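Local coordinates for protein ribose-phosphate pyrophosphokinase (Sulfolobus solfataricus, PDB 4TWB) that transfers the pyrophosphoryl group of ATP to the 1-hydroxyl of ribose 5-phosphate, making PRPP as a magnesium-dependent homodimer, at residues T56-L64 against V86-Q94. Residues are numbered along the deposited sequence; the frame is centred on the assembly and turned at random.
Sequences TDYPQDKHL and VPYLAYSRQ. With AMP (adenosine monophosphate), chain G.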
loop_
_atom_site.group_PDB
_atom_site.type_symbol
_atom_site.label_atom_id
_atom_site.label_comp_id
_atom_site.label_asym_id
_atom_site.label_seq_id
_atom_site.Cartn_x
_atom_site.Cartn_y
_atom_site.Cartn_z
ATOM N N THR A 56 -2.027 -2.152 11.112
ATOM C CA THR A 56 -1.293 -2.031 9.864
ATOM C C THR A 56 -0.006 -2.844 9.856
ATOM O O THR A 56 0.995 -2.420 9.281
ATOM C CB THR A 56 -1.020 -0.554 9.488
ATOM O OG1 THR A 56 -0.166 0.050 10.464
ATOM C CG2 THR A 56 -2.329 0.224 9.406
ATOM N N ASP A 57 -0.044 -4.021 10.481
ATOM C CA ASP A 57 1.045 -4.994 10.354
ATOM C C ASP A 57 1.172 -5.521 8.913
ATOM O O ASP A 57 0.407 -5.122 8.036
ATOM C CB ASP A 57 0.877 -6.155 11.346
ATOM C CG ASP A 57 -0.406 -6.934 11.141
ATOM O OD1 ASP A 57 -0.453 -8.120 11.537
ATOM O OD2 ASP A 57 -1.371 -6.374 10.591
ATOM N N TYR A 58 2.124 -6.420 8.670
ATOM C CA TYR A 58 2.342 -6.932 7.314
ATOM C C TYR A 58 1.089 -7.577 6.712
ATOM O O TYR A 58 0.468 -8.432 7.341
ATOM C CB TYR A 58 3.507 -7.928 7.272
ATOM C CG TYR A 58 3.834 -8.397 5.865
ATOM C CD1 TYR A 58 4.779 -7.731 5.086
ATOM C CD2 TYR A 58 3.180 -9.490 5.310
ATOM C CE1 TYR A 58 5.071 -8.152 3.806
ATOM C CE2 TYR A 58 3.456 -9.918 4.023
ATOM C CZ TYR A 58 4.403 -9.246 3.269
ATOM O OH TYR A 58 4.680 -9.672 1.980
ATOM N N PRO A 59 0.723 -7.181 5.481
ATOM C CA PRO A 59 1.407 -6.218 4.610
ATOM C C PRO A 59 1.034 -4.774 4.937
ATOM O O PRO A 59 -0.142 -4.397 4.831
ATOM C CB PRO A 59 0.870 -6.568 3.212
ATOM C CG PRO A 59 -0.058 -7.745 3.393
ATOM C CD PRO A 59 -0.458 -7.750 4.816
ATOM N N GLN A 60 2.028 -3.969 5.305
ATOM C CA GLN A 60 1.774 -2.615 5.792
ATOM C C GLN A 60 1.115 -1.726 4.735
ATOM O O GLN A 60 0.188 -0.971 5.030
ATOM C CB GLN A 60 3.065 -1.961 6.304
ATOM C CG GLN A 60 3.797 -2.729 7.401
ATOM C CD GLN A 60 4.647 -3.859 6.855
ATOM O OE1 GLN A 60 4.292 -4.505 5.859
ATOM N NE2 GLN A 60 5.778 -4.103 7.496
ATOM N N ASP A 61 1.591 -1.812 3.500
ATOM C CA ASP A 61 1.127 -0.895 2.478
ATOM C C ASP A 61 -0.328 -1.146 2.112
ATOM O O ASP A 61 -1.147 -0.209 2.063
ATOM C CB ASP A 61 2.044 -0.954 1.267
ATOM C CG ASP A 61 3.484 -0.673 1.636
ATOM O OD1 ASP A 61 3.739 0.371 2.277
ATOM O OD2 ASP A 61 4.360 -1.503 1.317
ATOM N N LYS A 62 -0.664 -2.408 1.879
ATOM C CA LYS A 62 -2.058 -2.753 1.615
ATOM C C LYS A 62 -2.960 -2.386 2.798
ATOM O O LYS A 62 -4.021 -1.788 2.614
ATOM C CB LYS A 62 -2.224 -4.229 1.247
ATOM C CG LYS A 62 -3.680 -4.663 1.129
ATOM C CD LYS A 62 -3.845 -6.037 0.451
ATOM C CE LYS A 62 -3.540 -5.982 -1.060
ATOM N NZ LYS A 62 -4.473 -5.123 -1.888
ATOM N N HIS A 63 -2.540 -2.729 4.009
ATOM C CA HIS A 63 -3.360 -2.424 5.173
ATOM C C HIS A 63 -3.553 -0.918 5.337
ATOM O O HIS A 63 -4.618 -0.467 5.745
ATOM C CB HIS A 63 -2.786 -3.054 6.435
ATOM C CG HIS A 63 -2.991 -4.528 6.500
ATOM N ND1 HIS A 63 -2.086 -5.382 7.095
ATOM C CD2 HIS A 63 -3.993 -5.308 6.022
ATOM C CE1 HIS A 63 -2.530 -6.623 6.993
ATOM N NE2 HIS A 63 -3.684 -6.607 6.343
ATOM N N LEU A 64 -2.533 -0.141 4.998
ATOM C CA LEU A 64 -2.646 1.303 5.086
ATOM C C LEU A 64 -3.631 1.831 4.044
ATOM O O LEU A 64 -4.451 2.708 4.332
ATOM C CB LEU A 64 -1.285 1.959 4.885
ATOM C CG LEU A 64 -0.428 2.090 6.127
ATOM C CD1 LEU A 64 0.978 2.477 5.716
ATOM C CD2 LEU A 64 -1.036 3.124 7.040
ATOM N N VAL A 86 -5.708 1.917 15.544
ATOM C CA VAL A 86 -4.713 1.186 14.786
ATOM C C VAL A 86 -3.640 0.710 15.747
ATOM O O VAL A 86 -2.761 1.483 16.145
ATOM C CB VAL A 86 -4.200 2.026 13.574
ATOM C CG1 VAL A 86 -4.717 3.443 13.664
ATOM C CG2 VAL A 86 -2.680 1.977 13.417
ATOM N N PRO A 87 -3.766 -0.552 16.188
ATOM C CA PRO A 87 -2.900 -1.150 17.209
ATOM C C PRO A 87 -1.416 -1.014 16.869
ATOM O O PRO A 87 -0.651 -0.467 17.660
ATOM C CB PRO A 87 -3.344 -2.619 17.228
ATOM C CG PRO A 87 -4.786 -2.565 16.845
ATOM C CD PRO A 87 -4.885 -1.440 15.829
ATOM N N TYR A 88 -1.005 -1.514 15.715
ATOM C CA TYR A 88 0.351 -1.261 15.248
ATOM C C TYR A 88 0.322 -0.271 14.084
ATOM O O TYR A 88 -0.224 -0.571 13.025
ATOM C CB TYR A 88 1.049 -2.557 14.826
ATOM C CG TYR A 88 2.401 -2.312 14.190
ATOM C CD1 TYR A 88 3.464 -1.821 14.941
ATOM C CD2 TYR A 88 2.613 -2.552 12.835
ATOM C CE1 TYR A 88 4.706 -1.582 14.361
ATOM C CE2 TYR A 88 3.848 -2.314 12.245
ATOM C CZ TYR A 88 4.892 -1.830 13.014
ATOM O OH TYR A 88 6.119 -1.592 12.434
ATOM N N LEU A 89 0.897 0.906 14.286
ATOM C CA LEU A 89 0.975 1.906 13.238
ATOM C C LEU A 89 2.270 1.730 12.440
ATOM O O LEU A 89 3.359 1.825 12.992
ATOM C CB LEU A 89 0.910 3.306 13.847
ATOM C CG LEU A 89 0.983 4.459 12.842
ATOM C CD1 LEU A 89 -0.049 4.279 11.745
ATOM C CD2 LEU A 89 0.796 5.790 13.540
ATOM N N ALA A 90 2.154 1.474 11.140
ATOM C CA ALA A 90 3.331 1.232 10.299
ATOM C C ALA A 90 4.090 2.519 9.990
ATOM O O ALA A 90 3.564 3.608 10.139
ATOM C CB ALA A 90 2.941 0.507 9.006
ATOM N N TYR A 91 5.336 2.386 9.574
ATOM C CA TYR A 91 6.191 3.532 9.278
ATOM C C TYR A 91 6.467 4.383 10.514
ATOM O O TYR A 91 6.679 5.590 10.422
ATOM C CB TYR A 91 5.629 4.344 8.094
ATOM C CG TYR A 91 5.729 3.561 6.796
ATOM C CD1 TYR A 91 6.875 3.624 6.008
ATOM C CD2 TYR A 91 4.698 2.709 6.391
ATOM C CE1 TYR A 91 6.991 2.881 4.831
ATOM C CE2 TYR A 91 4.799 1.960 5.219
ATOM C CZ TYR A 91 5.952 2.054 4.445
ATOM O OH TYR A 91 6.064 1.314 3.297
ATOM N N SER A 92 6.484 3.732 11.673
ATOM C CA SER A 92 6.726 4.429 12.930
ATOM C C SER A 92 8.210 4.592 13.170
ATOM O O SER A 92 8.646 5.582 13.757
ATOM C CB SER A 92 6.093 3.674 14.087
ATOM O OG SER A 92 4.694 3.760 13.986
ATOM N N ARG A 93 8.991 3.620 12.714
ATOM C CA ARG A 93 10.431 3.687 12.911
ATOM C C ARG A 93 11.029 4.877 12.154
ATOM O O ARG A 93 12.127 5.337 12.470
ATOM C CB ARG A 93 11.075 2.371 12.490
ATOM C CG ARG A 93 10.800 1.200 13.439
ATOM C CD ARG A 93 10.351 -0.048 12.667
ATOM N NE ARG A 93 11.092 -1.271 13.006
ATOM C CZ ARG A 93 12.371 -1.317 13.396
ATOM N NH1 ARG A 93 13.103 -0.208 13.499
ATOM N NH2 ARG A 93 12.928 -2.490 13.676
ATOM N N GLN A 94 10.290 5.387 11.169
ATOM C CA GLN A 94 10.759 6.524 10.373
ATOM C C GLN A 94 10.306 7.860 10.957
ATOM O O GLN A 94 9.363 8.493 10.457
ATOM C CB GLN A 94 10.324 6.403 8.913
ATOM C CG GLN A 94 10.963 7.450 8.004
ATOM C CD GLN A 94 12.466 7.250 7.813
ATOM O OE1 GLN A 94 13.027 6.210 8.174
ATOM N NE2 GLN A 94 13.119 8.247 7.229
HETATM P P AMP G . 15.323 2.710 15.473
HETATM O O1P AMP G . 15.818 2.870 16.893
HETATM O O2P AMP G . 15.172 1.276 15.009
HETATM O O3P AMP G . 14.165 3.620 15.126
HETATM O "O5'" AMP G . 16.531 3.291 14.581
HETATM C "C5'" AMP G . 16.275 4.289 13.594
HETATM C "C4'" AMP G . 16.815 3.827 12.246
HETATM O "O4'" AMP G . 16.045 2.715 11.767
HETATM C "C3'" AMP G . 16.730 4.940 11.207
HETATM O "O3'" AMP G . 18.044 5.259 10.730
HETATM C "C2'" AMP G . 15.830 4.400 10.102
HETATM O "O2'" AMP G . 16.332 4.683 8.784
HETATM C "C1'" AMP G . 15.728 2.900 10.384
HETATM N N9 AMP G . 14.380 2.362 10.029
HETATM C C8 AMP G . 13.272 3.087 9.736
HETATM N N7 AMP G . 12.212 2.288 9.442
HETATM C C5 AMP G . 12.648 1.013 9.528
HETATM C C6 AMP G . 12.056 -0.333 9.336
HETATM N N6 AMP G . 10.753 -0.462 8.988
HETATM N N1 AMP G . 12.851 -1.422 9.529
HETATM C C2 AMP G . 14.150 -1.300 9.888
HETATM N N3 AMP G . 14.764 -0.112 10.077
HETATM C C4 AMP G . 14.078 1.060 9.908
#
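The carbonyl oxygen of Tyr88 is gripped by two donors of Thr56. The contact belongs to the N-terminal domain, which has a PRTase-like fold. The backbone N of Thr56 reaches Tyr88 O at 3.1 Å, in the carbonyl plane. The hydroxyl OG1 of Thr56 donates to Tyr88 O at 2.6 Å, tilted slightly from that plane. With chi1 at 64°, Thr56 OG1 lies between its own N and carbonyl carbon, where it also accepts from Ala90 N at 2.8 Å. The hydroxyl thus bridges two backbone groups. The contact ties the turn between strand 49-53 and helix 60-76 to the loop that follows the adjacent parallel strand 81-86. That loop runs on to Arg93 and Gln94 of the ATP site. There the guanidinium of Arg93 lies with one face over the adenine of AMP, and NH1 makes a weak hydrogen bond to the phosphate oxygen O2P.

At the helix, the methyl of Ala90 packs on CB and CG of Gln60. Leu64 CD1 meets the Tyr91 ring obliquely, 3.8 Å from Tyr91 CD2. The Tyr88 ring turns its CD2 edge to CA of Asp57 and also meets the ring of His246. Asp57 O accepts from His63 ND1, which fastens the turn to the first helical turn.

Tyr91 also faces the dimer partner: its backbone N bonds to Glu36 of the second subunit and its OH to Ser37 N there. A phenylalanine in place of Tyr91 would probably leave Asp61 OD1 and that Ser37 N without their shared hydroxyl. Asp61 OD2 forms a salt bridge with Lys62 of the second subunit. Asp61 OD1 accepts the hydrogen bond from Tyr91 OH at 2.7 Å on its syn lone pair, with carboxylate and ring planes 41° apart.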